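Local coordinates for taurine dioxygenase (Burkholderia ambifaria, PDB 5VN6), which probably oxidises taurine as a metal-dependent, 2-oxoglutarate-using dioxygenase of the TfdA family, at residues G230-L233 with H234-I237; Q55-T58 with R59-V63; E39-T42 with Q43-H47; I237-A240 with A241-E244. All coordinates share one frame; numbering follows the deposited sequence.

Interaction 1: residues G230-L233 with H234-I237; sequences GQLL and HYLI
G230 O takes the backbone N-H of H234 and lies against one face of the same residue's imidazole. The backbone bond from H234 N measures 2.9 Å to G230 O and is fairly straight, 163° at the hydrogen. Over the same oxygen swings the imidazole: with CG lying beside its own backbone N (chi1 -67°), the ring turns back toward the start of the helix, and G230 O sits 3.2 Å above its plane, displaced toward the rim on the CG side. H234 ND1 is near this oxygen but badly angled for bonding, so the ring meets the carbonyl with a face.

The next three residues repeat the backbone pattern, from Y235 N to Q231 O, L236 N to L232 O and I237 N to L233 O, the regular i to i+4 ladder of an alpha-helix, here the helix 228-237. The last bond is nearly linear, 2.9 Å between I237 N and L233 O, with the donor almost in line with the C=O. Both branches of I237 flank that carbonyl: CG1 and CG2 are each 3.6 Å from L233 O, and CG2 also meets L233 CD1 at 3.9 Å, the two side chains crossing obliquely.

One turn round, L232 CG lies 4.3 Å from L236 CD1. This pair belongs to the buried flank of an amphipathic helix, where L232 and L236 pack on I153 of helix 147-153 and on F210 of strand 207-210, while L233 also reaches F210 and turns its other contacts to T207 and V203.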
# COMPACT_ATOMS: atom_id res chain seq x y z
N GLY A 230 9.01 0.39 22.25
CA GLY A 230 9.16 -0.09 20.89
C GLY A 230 7.84 -0.49 20.24
O GLY A 230 7.67 -0.33 19.03
N GLN A 231 6.91 -1.03 21.03
CA GLN A 231 5.61 -1.39 20.47
C GLN A 231 4.85 -0.15 20.00
O GLN A 231 4.22 -0.15 18.93
CB GLN A 231 4.83 -2.19 21.50
CG GLN A 231 5.34 -3.65 21.67
CD GLN A 231 4.71 -4.37 22.87
OE1 GLN A 231 4.22 -3.73 23.79
NE2 GLN A 231 4.69 -5.70 22.83
N LEU A 232 4.90 0.94 20.77
CA LEU A 232 4.26 2.18 20.33
C LEU A 232 4.90 2.71 19.07
O LEU A 232 4.20 3.15 18.14
CB LEU A 232 4.33 3.23 21.44
CG LEU A 232 3.79 4.63 21.09
CD1 LEU A 232 2.30 4.60 20.70
CD2 LEU A 232 4.02 5.61 22.24
N LEU A 233 6.24 2.67 19.00
CA LEU A 233 6.91 3.15 17.80
C LEU A 233 6.49 2.34 16.58
O LEU A 233 6.17 2.91 15.52
CB LEU A 233 8.43 3.11 18.00
CG LEU A 233 9.30 3.53 16.80
CD1 LEU A 233 8.98 4.96 16.35
CD2 LEU A 233 10.79 3.35 17.06
N HIS A 234 6.40 1.01 16.73
CA HIS A 234 5.94 0.16 15.62
C HIS A 234 4.54 0.54 15.18
O HIS A 234 4.26 0.60 13.97
CB HIS A 234 6.00 -1.31 16.02
CG HIS A 234 7.40 -1.79 16.22
ND1 HIS A 234 7.71 -2.97 16.88
CD2 HIS A 234 8.59 -1.23 15.87
CE1 HIS A 234 9.03 -3.12 16.91
NE2 HIS A 234 9.58 -2.09 16.29
N TYR A 235 3.65 0.83 16.13
CA TYR A 235 2.30 1.24 15.80
C TYR A 235 2.30 2.55 15.00
O TYR A 235 1.56 2.69 14.03
CB TYR A 235 1.48 1.39 17.09
CG TYR A 235 0.14 2.06 16.89
CD1 TYR A 235 -1.00 1.32 16.57
CD2 TYR A 235 0.01 3.44 17.05
CE1 TYR A 235 -2.25 1.96 16.41
CE2 TYR A 235 -1.20 4.06 16.89
CZ TYR A 235 -2.32 3.32 16.58
OH TYR A 235 -3.50 3.98 16.41
N LEU A 236 3.14 3.50 15.40
CA LEU A 236 3.23 4.78 14.71
C LEU A 236 3.80 4.63 13.30
O LEU A 236 3.18 5.08 12.33
CB LEU A 236 4.08 5.76 15.54
CG LEU A 236 3.46 6.18 16.87
CD1 LEU A 236 4.33 7.18 17.71
CD2 LEU A 236 2.02 6.74 16.64
N ILE A 237 4.97 3.99 13.15
CA ILE A 237 5.55 3.89 11.82
C ILE A 237 4.67 3.07 10.89
O ILE A 237 4.68 3.28 9.67
CB ILE A 237 6.98 3.29 11.82
CG1 ILE A 237 6.94 1.80 12.15
CG2 ILE A 237 7.97 4.15 12.67
CD1 ILE A 237 8.18 1.04 11.73

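Interaction 2: residues Q55-T58 with R59-V63; sequences QDIT and RAEHV
The carboxylate of E61 folds back over T58, and its OE1 takes the peptide N-H of T58 at 3.0 Å between T58 N and E61 OE1. The N-H arrives on the anti side of that oxygen, 33° out of the carboxylate plane, in a bond that is close to straight at 168°. The same oxygen, E61 OE1, rests 3.4 Å from I57 CB. The other two flat groups turn elsewhere: the imidazole of H62 leads away from the turn and donates through NE2 to V120 O, and the guanidinium of R59 forms a salt bridge with E280.

The return bond runs the other way. T58 OG1 accepts from E61 N at 3.0 Å. Its first torsion sets this up: OG1 stands between the backbone N and the carbonyl carbon (chi1 75°), facing the amides of the first helical turn, and T58 CG2 is left 3.7 Å from E61 OE1. E61 CG, beside its own backbone N, lies 3.1 Å from T58 OG1, and the extended chain beyond it carries OE1 back to T58 N.

The first main-chain bond of the helix joins H62 N to T58 O at 2.8 Å. I57 CD1 also comes within 4.0 Å of H62 CB, an apolar touch; the I57 side chain packs on N26 as well.

Two reciprocal bonds between the N-cap residue and the third residue of the helix make this a classic capping box, closing the start of helix 59-67 directly after the loop that leaves strand 49-52.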
# COMPACT_ATOMS: atom_id res chain seq x y z
N GLN A 55 6.99 15.92 -19.39
CA GLN A 55 7.78 17.10 -19.07
C GLN A 55 9.07 17.00 -19.87
O GLN A 55 10.09 16.49 -19.39
CB GLN A 55 8.02 17.21 -17.57
CG GLN A 55 6.76 17.54 -16.78
CD GLN A 55 6.06 18.78 -17.31
OE1 GLN A 55 6.55 19.91 -17.16
NE2 GLN A 55 4.91 18.57 -17.95
N ASP A 56 9.02 17.48 -21.11
CA ASP A 56 10.19 17.54 -21.98
C ASP A 56 10.93 18.83 -21.66
O ASP A 56 10.68 19.88 -22.24
CB ASP A 56 9.77 17.47 -23.44
CG ASP A 56 10.96 17.51 -24.39
OD1 ASP A 56 11.79 16.58 -24.35
OD2 ASP A 56 11.06 18.48 -25.18
N ILE A 57 11.91 18.73 -20.76
CA ILE A 57 12.59 19.90 -20.23
C ILE A 57 14.08 19.59 -20.19
O ILE A 57 14.51 18.44 -20.26
CB ILE A 57 12.09 20.28 -18.81
CG1 ILE A 57 12.32 19.12 -17.83
CG2 ILE A 57 10.61 20.65 -18.85
CD1 ILE A 57 11.93 19.44 -16.39
N THR A 58 14.87 20.64 -20.05
CA THR A 58 16.30 20.48 -19.93
C THR A 58 16.68 20.34 -18.46
O THR A 58 15.90 20.64 -17.56
CB THR A 58 17.03 21.67 -20.54
OG1 THR A 58 16.92 22.79 -19.65
CG2 THR A 58 16.39 22.03 -21.87
N ARG A 59 17.89 19.83 -18.24
CA ARG A 59 18.36 19.67 -16.87
C ARG A 59 18.53 21.02 -16.19
O ARG A 59 18.22 21.16 -15.00
CB ARG A 59 19.65 18.85 -16.88
CG ARG A 59 19.41 17.48 -17.51
CD ARG A 59 20.68 16.70 -17.80
NE ARG A 59 20.44 15.27 -17.96
CZ ARG A 59 19.75 14.72 -18.96
NH1 ARG A 59 19.22 15.49 -19.91
NH2 ARG A 59 19.59 13.41 -19.00
N ALA A 60 18.98 22.04 -16.93
CA ALA A 60 19.03 23.38 -16.36
C ALA A 60 17.64 23.83 -15.92
O ALA A 60 17.48 24.40 -14.84
CB ALA A 60 19.65 24.36 -17.36
N GLU A 61 16.61 23.53 -16.73
CA GLU A 61 15.24 23.89 -16.34
C GLU A 61 14.76 23.08 -15.14
O GLU A 61 14.09 23.62 -14.25
CB GLU A 61 14.28 23.74 -17.51
CG GLU A 61 14.61 24.63 -18.70
CD GLU A 61 13.72 24.37 -19.90
OE1 GLU A 61 13.35 23.20 -20.13
OE2 GLU A 61 13.42 25.33 -20.64
N HIS A 62 15.09 21.78 -15.10
CA HIS A 62 14.75 20.95 -13.93
C HIS A 62 15.37 21.54 -12.67
O HIS A 62 14.70 21.68 -11.63
CB HIS A 62 15.25 19.51 -14.17
CG HIS A 62 14.93 18.54 -13.06
ND1 HIS A 62 15.15 17.18 -13.19
CD2 HIS A 62 14.43 18.72 -11.81
CE1 HIS A 62 14.79 16.57 -12.08
NE2 HIS A 62 14.36 17.48 -11.22
N VAL A 63 16.65 21.90 -12.75
CA VAL A 63 17.35 22.49 -11.62
C VAL A 63 16.76 23.85 -11.26
O VAL A 63 16.47 24.13 -10.10
CB VAL A 63 18.85 22.59 -11.96
CG1 VAL A 63 19.54 23.64 -11.11
CG2 VAL A 63 19.51 21.22 -11.79

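Interaction 3: residues E39-T42 with Q43-H47; sequences EIRT and QLLRH
E39 and Q43, one helical turn apart, are joined twice. Through the backbone, Q43 N donates to E39 O at 2.8 Å; through the side chains, Q43 NE2 donates to E39 OE2 at 3.1 Å. Both chains bend at chi2, which brings the groups together. The carboxylate oxygen lies in the amide plane and is met on its syn side, although the two planes stand 63° apart. The guanidinium of R46 carries the opposite charge but stays out of contact, E39 OE1 to R46 NH1 being 5.7 Å, so any electrostatic help to the carboxylate is probably modest.

I40 contributes its carbonyl, which receives L44 N, while its side chain leaves for L22 and L50.

R41 runs straight from CG to NE, and its CG lies anti to its backbone N (chi1 173°). This carries the guanidinium alongside the next turn, where L45 CD1 lies over one face, offset toward the rim, 4.1 Å from R41 NH2. The charge itself is met by E195 in a salt bridge. In the backbone, L45 N donates to R41 O at 3.1 Å.

T42 offers CG2 to the R46 side chain, 3.9 Å from R46 NH2. R46 N donates to T42 O at 3.2 Å, the donor in the carbonyl plane.

The ladder of i to i+4 bonds identifies a regular alpha-helix, 34-47. Its inner flank, with I40, Q43 and L44, packs on L50 of strand 49-52, a helix laid on the mixed beta-sheet at the edge that also contains strands 10-13 and 20-23.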
# COMPACT_ATOMS: atom_id res chain seq x y z
N GLU A 39 1.03 29.30 -7.76
CA GLU A 39 -0.07 28.34 -7.73
C GLU A 39 0.44 26.91 -7.53
O GLU A 39 -0.11 26.16 -6.72
CB GLU A 39 -0.89 28.45 -9.01
CG GLU A 39 -2.26 29.07 -8.81
CD GLU A 39 -3.19 28.22 -7.94
OE1 GLU A 39 -3.51 28.65 -6.82
OE2 GLU A 39 -3.59 27.12 -8.38
N ILE A 40 1.49 26.53 -8.25
CA ILE A 40 2.08 25.20 -8.07
C ILE A 40 2.50 25.01 -6.62
O ILE A 40 2.27 23.94 -6.03
CB ILE A 40 3.27 25.02 -9.02
CG1 ILE A 40 2.79 25.05 -10.48
CG2 ILE A 40 4.02 23.74 -8.70
CD1 ILE A 40 3.91 24.84 -11.50
N ARG A 41 3.12 26.03 -6.03
CA ARG A 41 3.50 25.94 -4.62
C ARG A 41 2.28 25.77 -3.73
O ARG A 41 2.27 24.94 -2.81
CB ARG A 41 4.30 27.17 -4.23
CG ARG A 41 4.59 27.24 -2.77
CD ARG A 41 5.52 28.40 -2.44
NE ARG A 41 5.70 28.47 -1.00
CZ ARG A 41 4.81 29.00 -0.17
NH1 ARG A 41 3.70 29.54 -0.65
NH2 ARG A 41 5.04 29.01 1.14
N THR A 42 1.23 26.56 -3.98
CA THR A 42 0.01 26.40 -3.20
C THR A 42 -0.52 24.98 -3.33
O THR A 42 -0.84 24.33 -2.33
CB THR A 42 -1.03 27.43 -3.63
OG1 THR A 42 -0.61 28.74 -3.22
CG2 THR A 42 -2.36 27.14 -2.98
N GLN A 43 -0.55 24.44 -4.56
CA GLN A 43 -1.07 23.09 -4.76
C GLN A 43 -0.21 22.04 -4.06
O GLN A 43 -0.75 21.09 -3.49
CB GLN A 43 -1.20 22.77 -6.25
CG GLN A 43 -2.20 23.61 -7.03
CD GLN A 43 -3.63 23.53 -6.49
OE1 GLN A 43 -4.07 22.51 -5.96
NE2 GLN A 43 -4.39 24.61 -6.66
N LEU A 44 1.11 22.20 -4.08
CA LEU A 44 1.99 21.24 -3.40
C LEU A 44 1.69 21.19 -1.90
O LEU A 44 1.64 20.10 -1.31
CB LEU A 44 3.46 21.59 -3.65
CG LEU A 44 4.50 20.69 -2.95
CD1 LEU A 44 4.53 19.26 -3.47
CD2 LEU A 44 5.90 21.31 -3.01
N LEU A 45 1.48 22.35 -1.28
CA LEU A 45 1.19 22.36 0.16
C LEU A 45 -0.13 21.67 0.47
O LEU A 45 -0.25 21.02 1.52
CB LEU A 45 1.17 23.80 0.67
CG LEU A 45 2.51 24.52 0.77
CD1 LEU A 45 2.31 25.96 1.22
CD2 LEU A 45 3.47 23.78 1.72
N ARG A 46 -1.10 21.76 -0.42
CA ARG A 46 -2.42 21.16 -0.17
C ARG A 46 -2.45 19.66 -0.48
O ARG A 46 -3.12 18.89 0.22
CB ARG A 46 -3.47 21.91 -0.99
CG ARG A 46 -4.78 21.21 -1.23
CD ARG A 46 -5.62 22.05 -2.19
NE ARG A 46 -5.69 23.44 -1.72
CZ ARG A 46 -5.79 24.51 -2.51
NH1 ARG A 46 -5.84 24.36 -3.83
NH2 ARG A 46 -5.85 25.72 -1.98
N HIS A 47 -1.76 19.21 -1.53
CA HIS A 47 -1.89 17.85 -2.03
C HIS A 47 -0.68 16.98 -1.74
O HIS A 47 -0.69 15.78 -2.09
CB HIS A 47 -2.15 17.88 -3.54
CG HIS A 47 -3.46 18.50 -3.91
ND1 HIS A 47 -4.67 17.94 -3.55
CD2 HIS A 47 -3.76 19.63 -4.60
CE1 HIS A 47 -5.66 18.70 -4.00
NE2 HIS A 47 -5.13 19.73 -4.64

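Interaction 4: residues I237-A240 with A241-E244; sequences IGQA and AIPE
Two backbone bonds join G238 and Q239 to the residues three places on. A241 N donates to G238 O at 3.1 Å, and I242 N donates to Q239 O at 3.2 Å. Neither donor approaches along a lone pair: the first stands 65° and the second 56° out of its carbonyl plane, the tight geometry of a turn wound more narrowly than an alpha-helix.

The apolar and mixed contacts belong to Q239 and I242, whose side chains lie alongside each other and point the same way. I242 CD1 comes 3.3 Å from Q239 OE1, and its CG1 is 3.5 Å from Q239 O, so the isoleucine flanks both oxygens of the glutamine. Bending at chi2 (-59°) turns the amide of Q239 back, letting NE2 donate to Y235 O in the preceding helix.

Beyond the turn, P243 and E244 belong to the dimer interface: E244 bonds to Y267, M270 and N103 of the second subunit. The overlapping i to i+3 bonds mark a short 3-10 turn following helix 228-237, leading toward strand 246-249, with A240 packed on M138 and W105.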
# COMPACT_ATOMS: atom_id res chain seq x y z
N ILE A 237 4.97 3.99 13.15
CA ILE A 237 5.55 3.89 11.82
C ILE A 237 4.67 3.07 10.89
O ILE A 237 4.68 3.28 9.67
CB ILE A 237 6.98 3.29 11.82
CG1 ILE A 237 6.94 1.80 12.15
CG2 ILE A 237 7.97 4.15 12.67
CD1 ILE A 237 8.18 1.04 11.73
N GLY A 238 3.91 2.10 11.43
CA GLY A 238 3.00 1.34 10.60
C GLY A 238 1.79 2.12 10.09
O GLY A 238 1.02 1.58 9.29
N GLN A 239 1.57 3.33 10.60
CA GLN A 239 0.46 4.13 10.09
C GLN A 239 0.67 4.46 8.62
O GLN A 239 -0.31 4.62 7.88
CB GLN A 239 0.29 5.42 10.94
CG GLN A 239 -0.06 5.19 12.43
CD GLN A 239 -1.38 4.39 12.64
OE1 GLN A 239 -2.46 4.83 12.22
NE2 GLN A 239 -1.29 3.22 13.28
N ALA A 240 1.93 4.55 8.17
CA ALA A 240 2.18 4.83 6.77
C ALA A 240 1.73 3.70 5.87
O ALA A 240 1.62 3.89 4.66
CB ALA A 240 3.67 5.10 6.50
N ALA A 241 1.51 2.50 6.41
CA ALA A 241 1.08 1.38 5.58
C ALA A 241 -0.44 1.34 5.36
O ALA A 241 -0.94 0.39 4.74
CB ALA A 241 1.58 0.07 6.20
N ILE A 242 -1.18 2.35 5.81
CA ILE A 242 -2.64 2.35 5.72
C ILE A 242 -3.04 2.87 4.34
O ILE A 242 -2.75 4.04 4.03
CB ILE A 242 -3.27 3.18 6.84
CG1 ILE A 242 -3.08 2.46 8.18
CG2 ILE A 242 -4.77 3.45 6.55
CD1 ILE A 242 -3.38 3.32 9.43
N PRO A 243 -3.69 2.07 3.50
CA PRO A 243 -3.97 2.52 2.13
C PRO A 243 -4.77 3.81 2.04
O PRO A 243 -4.61 4.55 1.06
CB PRO A 243 -4.74 1.33 1.53
CG PRO A 243 -4.22 0.14 2.31
CD PRO A 243 -4.08 0.66 3.72
N GLU A 244 -5.60 4.11 3.05
CA GLU A 244 -6.37 5.36 3.06
C GLU A 244 -5.48 6.59 2.94
O GLU A 244 -5.95 7.64 2.49
CB GLU A 244 -7.20 5.46 4.34
CG GLU A 244 -8.58 4.81 4.23
CD GLU A 244 -8.53 3.30 4.35
OE1 GLU A 244 -7.43 2.76 4.66
OE2 GLU A 244 -9.59 2.66 4.14

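Overall arrangement
In chain order the contacts run as interactions 3, 2, 1 and 4. The first two border strand 49-52 of the large mixed sheet, one in the helix before it and one at the start of the helix after it; their centres lie about 20 Å apart. Interactions 1 and 4 share I237, where helix 228-237 gives way to a 3-10 turn, and are about 12 Å apart between centres. Interaction 2 lies across the chain's centre from both. None contains the magnesium site of H106, D108 and H266, although the A240 side chain lies about 9 Å from those of H106 and H266. The four contacts thus shape helical elements outside the metal site itself.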